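Local coordinates for protein putative transcription regulator (Lactobacillus plantarum, PDB 3K69) that probably binds DNA through a winged helix-turn-helix domain and regulates transcription, as do other members of its family, at residues I18-V29 with G66-M77. Sequence-based numbering, arbitrary orientation.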
loop_
_atom_site.group_PDB
_atom_site.type_symbol
_atom_site.label_atom_id
_atom_site.label_comp_id
_atom_site.label_asym_id
_atom_site.label_seq_id
_atom_site.Cartn_x
_atom_site.Cartn_y
_atom_site.Cartn_z
ATOM N N ILE A 18 -13.949 17.586 1.431
ATOM C CA ILE A 18 -13.637 18.518 2.524
ATOM C C ILE A 18 -13.074 19.840 2.000
ATOM O O ILE A 18 -13.474 20.906 2.457
ATOM C CB ILE A 18 -12.695 17.899 3.575
ATOM C CG1 ILE A 18 -13.389 16.675 4.207
ATOM C CG2 ILE A 18 -12.349 18.955 4.645
ATOM C CD1 ILE A 18 -12.461 15.715 4.985
ATOM N N LEU A 19 -12.146 19.785 1.056
ATOM C CA LEU A 19 -11.606 21.027 0.503
ATOM C C LEU A 19 -12.695 21.850 -0.206
ATOM O O LEU A 19 -12.752 23.068 -0.075
ATOM C CB LEU A 19 -10.431 20.762 -0.423
ATOM C CG LEU A 19 -9.161 20.198 0.210
ATOM C CD1 LEU A 19 -8.331 19.596 -0.910
ATOM C CD2 LEU A 19 -8.421 21.239 0.978
ATOM N N TYR A 20 -13.588 21.178 -0.911
ATOM C CA TYR A 20 -14.641 21.862 -1.632
ATOM C C TYR A 20 -15.581 22.552 -0.650
ATOM O O TYR A 20 -15.896 23.756 -0.803
ATOM C CB TYR A 20 -15.419 20.912 -2.529
ATOM C CG TYR A 20 -16.406 21.632 -3.416
ATOM C CD1 TYR A 20 -16.012 22.101 -4.677
ATOM C CD2 TYR A 20 -17.719 21.885 -2.994
ATOM C CE1 TYR A 20 -16.905 22.781 -5.521
ATOM C CE2 TYR A 20 -18.631 22.583 -3.839
ATOM C CZ TYR A 20 -18.214 23.006 -5.104
ATOM O OH TYR A 20 -19.067 23.700 -5.948
ATOM N N LEU A 21 -15.987 21.806 0.379
ATOM C CA LEU A 21 -16.858 22.361 1.415
ATOM C C LEU A 21 -16.200 23.533 2.200
ATOM O O LEU A 21 -16.877 24.485 2.565
ATOM C CB LEU A 21 -17.370 21.256 2.336
ATOM C CG LEU A 21 -18.281 20.215 1.643
ATOM C CD1 LEU A 21 -18.575 19.034 2.512
ATOM C CD2 LEU A 21 -19.576 20.813 1.072
ATOM N N ASP A 22 -14.892 23.460 2.419
ATOM C CA ASP A 22 -14.125 24.536 3.054
ATOM C C ASP A 22 -14.196 25.814 2.194
ATOM O O ASP A 22 -14.111 26.888 2.742
ATOM C CB ASP A 22 -12.653 24.105 3.231
ATOM C CG ASP A 22 -11.771 25.196 3.813
ATOM O OD1 ASP A 22 -11.903 25.467 5.027
ATOM O OD2 ASP A 22 -10.941 25.762 3.067
ATOM N N ALA A 23 -14.342 25.689 0.874
ATOM C CA ALA A 23 -14.411 26.866 -0.027
ATOM C C ALA A 23 -15.812 27.438 -0.079
ATOM O O ALA A 23 -16.038 28.495 -0.640
ATOM C CB ALA A 23 -13.903 26.504 -1.462
ATOM N N HIS A 24 -16.779 26.757 0.525
ATOM C CA HIS A 24 -18.166 27.154 0.400
ATOM C C HIS A 24 -18.866 27.021 1.747
ATOM O O HIS A 24 -19.950 26.455 1.833
ATOM C CB HIS A 24 -18.840 26.280 -0.656
ATOM C CG HIS A 24 -18.354 26.538 -2.045
ATOM N ND1 HIS A 24 -17.390 25.759 -2.658
ATOM C CD2 HIS A 24 -18.650 27.527 -2.916
ATOM C CE1 HIS A 24 -17.138 26.251 -3.860
ATOM N NE2 HIS A 24 -17.898 27.314 -4.043
ATOM N N ARG A 25 -18.244 27.566 2.794
ATOM C CA ARG A 25 -18.745 27.391 4.167
ATOM C C ARG A 25 -20.065 28.110 4.399
ATOM O O ARG A 25 -20.774 27.764 5.325
ATOM C CB ARG A 25 -17.730 27.854 5.213
ATOM C CG ARG A 25 -16.608 26.884 5.419
ATOM C CD ARG A 25 -15.451 27.520 6.167
ATOM N NE ARG A 25 -14.336 26.592 6.346
ATOM C CZ ARG A 25 -14.178 25.744 7.366
ATOM N NH1 ARG A 25 -15.048 25.692 8.345
ATOM N NH2 ARG A 25 -13.126 24.947 7.411
ATOM N N ASP A 26 -20.404 29.072 3.545
ATOM C CA ASP A 26 -21.712 29.739 3.578
ATOM C C ASP A 26 -22.896 28.951 2.958
ATOM O O ASP A 26 -23.971 29.471 2.846
ATOM C CB ASP A 26 -21.596 31.094 2.845
ATOM C CG ASP A 26 -21.243 30.944 1.301
ATOM O OD1 ASP A 26 -20.857 29.834 0.804
ATOM O OD2 ASP A 26 -21.359 31.963 0.564
ATOM N N SER A 27 -22.687 27.709 2.555
ATOM C CA SER A 27 -23.588 26.998 1.663
ATOM C C SER A 27 -23.762 25.596 2.137
ATOM O O SER A 27 -22.836 24.993 2.688
ATOM C CB SER A 27 -22.959 26.892 0.269
ATOM O OG SER A 27 -23.017 28.128 -0.383
ATOM N N LYS A 28 -24.947 25.075 1.897
ATOM C CA LYS A 28 -25.156 23.650 1.841
ATOM C C LYS A 28 -24.920 23.189 0.401
ATOM O O LYS A 28 -25.382 23.806 -0.570
ATOM C CB LYS A 28 -26.528 23.286 2.388
ATOM C CG LYS A 28 -26.581 23.622 3.877
ATOM C CD LYS A 28 -27.890 23.321 4.490
ATOM C CE LYS A 28 -27.907 23.771 5.918
ATOM N NZ LYS A 28 -26.966 22.972 6.725
ATOM N N VAL A 29 -24.156 22.122 0.284
ATOM C CA VAL A 29 -23.750 21.587 -0.998
ATOM C C VAL A 29 -24.279 20.162 -1.133
ATOM O O VAL A 29 -23.867 19.255 -0.397
ATOM C CB VAL A 29 -22.209 21.608 -1.126
ATOM C CG1 VAL A 29 -21.771 21.084 -2.498
ATOM C CG2 VAL A 29 -21.661 23.052 -0.856
ATOM N N GLY A 66 -31.233 21.302 0.982
ATOM C CA GLY A 66 -30.383 20.636 1.973
ATOM C C GLY A 66 -29.003 20.347 1.393
ATOM O O GLY A 66 -28.693 20.740 0.263
ATOM N N GLY A 67 -28.187 19.621 2.146
ATOM C CA GLY A 67 -26.871 19.266 1.677
ATOM C C GLY A 67 -25.864 19.309 2.791
ATOM O O GLY A 67 -26.202 19.645 3.925
ATOM N N TYR A 68 -24.626 19.036 2.412
ATOM C CA TYR A 68 -23.496 18.989 3.317
ATOM C C TYR A 68 -22.873 20.339 3.543
ATOM O O TYR A 68 -22.826 21.207 2.678
ATOM C CB TYR A 68 -22.452 18.012 2.795
ATOM C CG TYR A 68 -22.958 16.585 2.717
ATOM C CD1 TYR A 68 -23.067 15.814 3.867
ATOM C CD2 TYR A 68 -23.342 16.010 1.500
ATOM C CE1 TYR A 68 -23.532 14.510 3.822
ATOM C CE2 TYR A 68 -23.828 14.679 1.448
ATOM C CZ TYR A 68 -23.921 13.943 2.623
ATOM O OH TYR A 68 -24.419 12.645 2.618
ATOM N N GLN A 69 -22.361 20.503 4.743
ATOM C CA GLN A 69 -21.754 21.747 5.118
ATOM C C GLN A 69 -20.594 21.441 6.099
ATOM O O GLN A 69 -20.607 20.461 6.868
ATOM C CB GLN A 69 -22.813 22.706 5.680
ATOM C CG GLN A 69 -22.302 24.127 5.927
ATOM C CD GLN A 69 -23.441 25.113 6.238
ATOM O OE1 GLN A 69 -24.414 24.759 6.894
ATOM N NE2 GLN A 69 -23.321 26.334 5.736
ATOM N N LEU A 70 -19.539 22.210 5.963
ATOM C CA LEU A 70 -18.387 22.100 6.827
ATOM C C LEU A 70 -18.419 23.297 7.747
ATOM O O LEU A 70 -18.457 24.426 7.282
ATOM C CB LEU A 70 -17.099 22.122 6.000
ATOM C CG LEU A 70 -15.814 21.897 6.745
ATOM C CD1 LEU A 70 -15.734 20.489 7.347
ATOM C CD2 LEU A 70 -14.520 22.228 5.861
ATOM N N ASP A 71 -18.345 23.040 9.048
ATOM C CA ASP A 71 -18.224 24.096 10.026
ATOM C C ASP A 71 -17.128 23.817 11.044
ATOM O O ASP A 71 -17.089 24.465 12.079
ATOM C CB ASP A 71 -19.574 24.405 10.724
ATOM C CG ASP A 71 -20.157 23.213 11.495
ATOM O OD1 ASP A 71 -19.428 22.242 11.785
ATOM O OD2 ASP A 71 -21.366 23.232 11.820
ATOM N N LEU A 72 -16.226 22.891 10.745
ATOM C CA LEU A 72 -15.077 22.615 11.606
ATOM C C LEU A 72 -13.779 23.009 10.868
ATOM O O LEU A 72 -13.801 23.306 9.659
ATOM C CB LEU A 72 -15.077 21.151 12.053
ATOM C CG LEU A 72 -16.315 20.705 12.870
ATOM C CD1 LEU A 72 -16.364 19.182 12.899
ATOM C CD2 LEU A 72 -16.294 21.253 14.302
ATOM N N ALA A 73 -12.670 23.036 11.615
ATOM C CA ALA A 73 -11.382 23.495 11.106
ATOM C C ALA A 73 -10.608 22.341 10.514
ATOM O O ALA A 73 -10.487 21.284 11.154
ATOM C CB ALA A 73 -10.551 24.113 12.245
ATOM N N LEU A 74 -10.019 22.557 9.339
ATOM C CA LEU A 74 -9.071 21.618 8.720
ATOM C C LEU A 74 -7.894 21.288 9.645
ATOM O O LEU A 74 -7.393 20.173 9.635
ATOM C CB LEU A 74 -8.502 22.184 7.418
ATOM C CG LEU A 74 -9.412 22.547 6.226
ATOM C CD1 LEU A 74 -8.628 22.482 4.884
ATOM C CD2 LEU A 74 -10.658 21.714 6.132
ATOM N N ALA A 75 -7.467 22.254 10.464
ATOM C CA ALA A 75 -6.357 22.023 11.391
ATOM C C ALA A 75 -6.705 20.943 12.423
ATOM O O ALA A 75 -5.830 20.291 12.933
ATOM C CB ALA A 75 -5.880 23.337 12.061
ATOM N N ASP A 76 -7.990 20.703 12.658
ATOM C CA ASP A 76 -8.414 19.687 13.643
ATOM C C ASP A 76 -8.712 18.306 13.067
ATOM O O ASP A 76 -9.165 17.418 13.788
ATOM C CB ASP A 76 -9.624 20.218 14.432
ATOM C CG ASP A 76 -9.292 21.522 15.176
ATOM O OD1 ASP A 76 -8.246 21.550 15.838
ATOM O OD2 ASP A 76 -10.061 22.494 15.115
HETATM N N MSE A 77 -8.435 18.134 11.780
HETATM C CA MSE A 77 -8.614 16.875 11.061
HETATM C C MSE A 77 -7.272 16.256 10.740
HETATM O O MSE A 77 -6.609 16.648 9.776
HETATM C CB MSE A 77 -9.349 17.117 9.771
HETATM C CG MSE A 77 -10.651 17.803 10.001
HETATM SE SE MSE A 77 -11.559 18.220 8.321
HETATM C CE MSE A 77 -13.080 19.178 9.117
HETATM O O HOH W 1 -19.625 24.022 3.423
HETATM O O HOH W 2 -19.909 26.664 7.625
HETATM O O HOH W 3 -25.894 20.628 6.416
HETATM O O HOH W 4 -28.446 23.256 -2.086
#
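Gly67, the first residue of strand 67-69, lies beside Lys28 and Val29, where the link that follows helix 9-22 joins the wing of what is probably a winged helix-turn-helix domain. The contact illustrates how backbone pairing and a single long side chain can together tie a wing to a helix. Its positive phi at Gly67 (142°) would jam a CB against the preceding carbonyl, and that CB would also strike Val29 C. Tyr68 then forms a single antiparallel bridge with Val29, a hydrogen-bonded pair: Val29 N reaches Tyr68 O at 2.9 Å, and Tyr68 N returns a bond to Val29 O. The other edge of the strand pairs with strand 59-61, so the link extends the two-stranded wing. At Gln69, CG stands anti to the backbone N (chi1 -172°), and the extended chain carries its amide across to the turn at 24-27. There NE2 donates to Arg25 O at 2.9 Å from above the carbonyl plane, while OE1 accepts from Lys28 NZ. Leu70 turns inward, its CB 3.8 Å from Leu21 CB, and its CD2 lies over one face of the Arg25 guanidinium, 3.4 Å from NH2. End-on, NH1 and NH2 of that group both grip Leu72 O near the guanidinium plane, while NE and NH2 hold Asp22 OD1 side-on. Replacing Arg25 with an alanine would probably leave Leu72 O without both side-chain donors and Asp22 without its salt-bridge partner. Farther along, Leu74, also touched by helix 140-148, slides past Ile18, its CD2 3.6 Å from Ile18 CG2. Selenomethionine Met77 sets its SE 3.8 Å from Ile18 CG2.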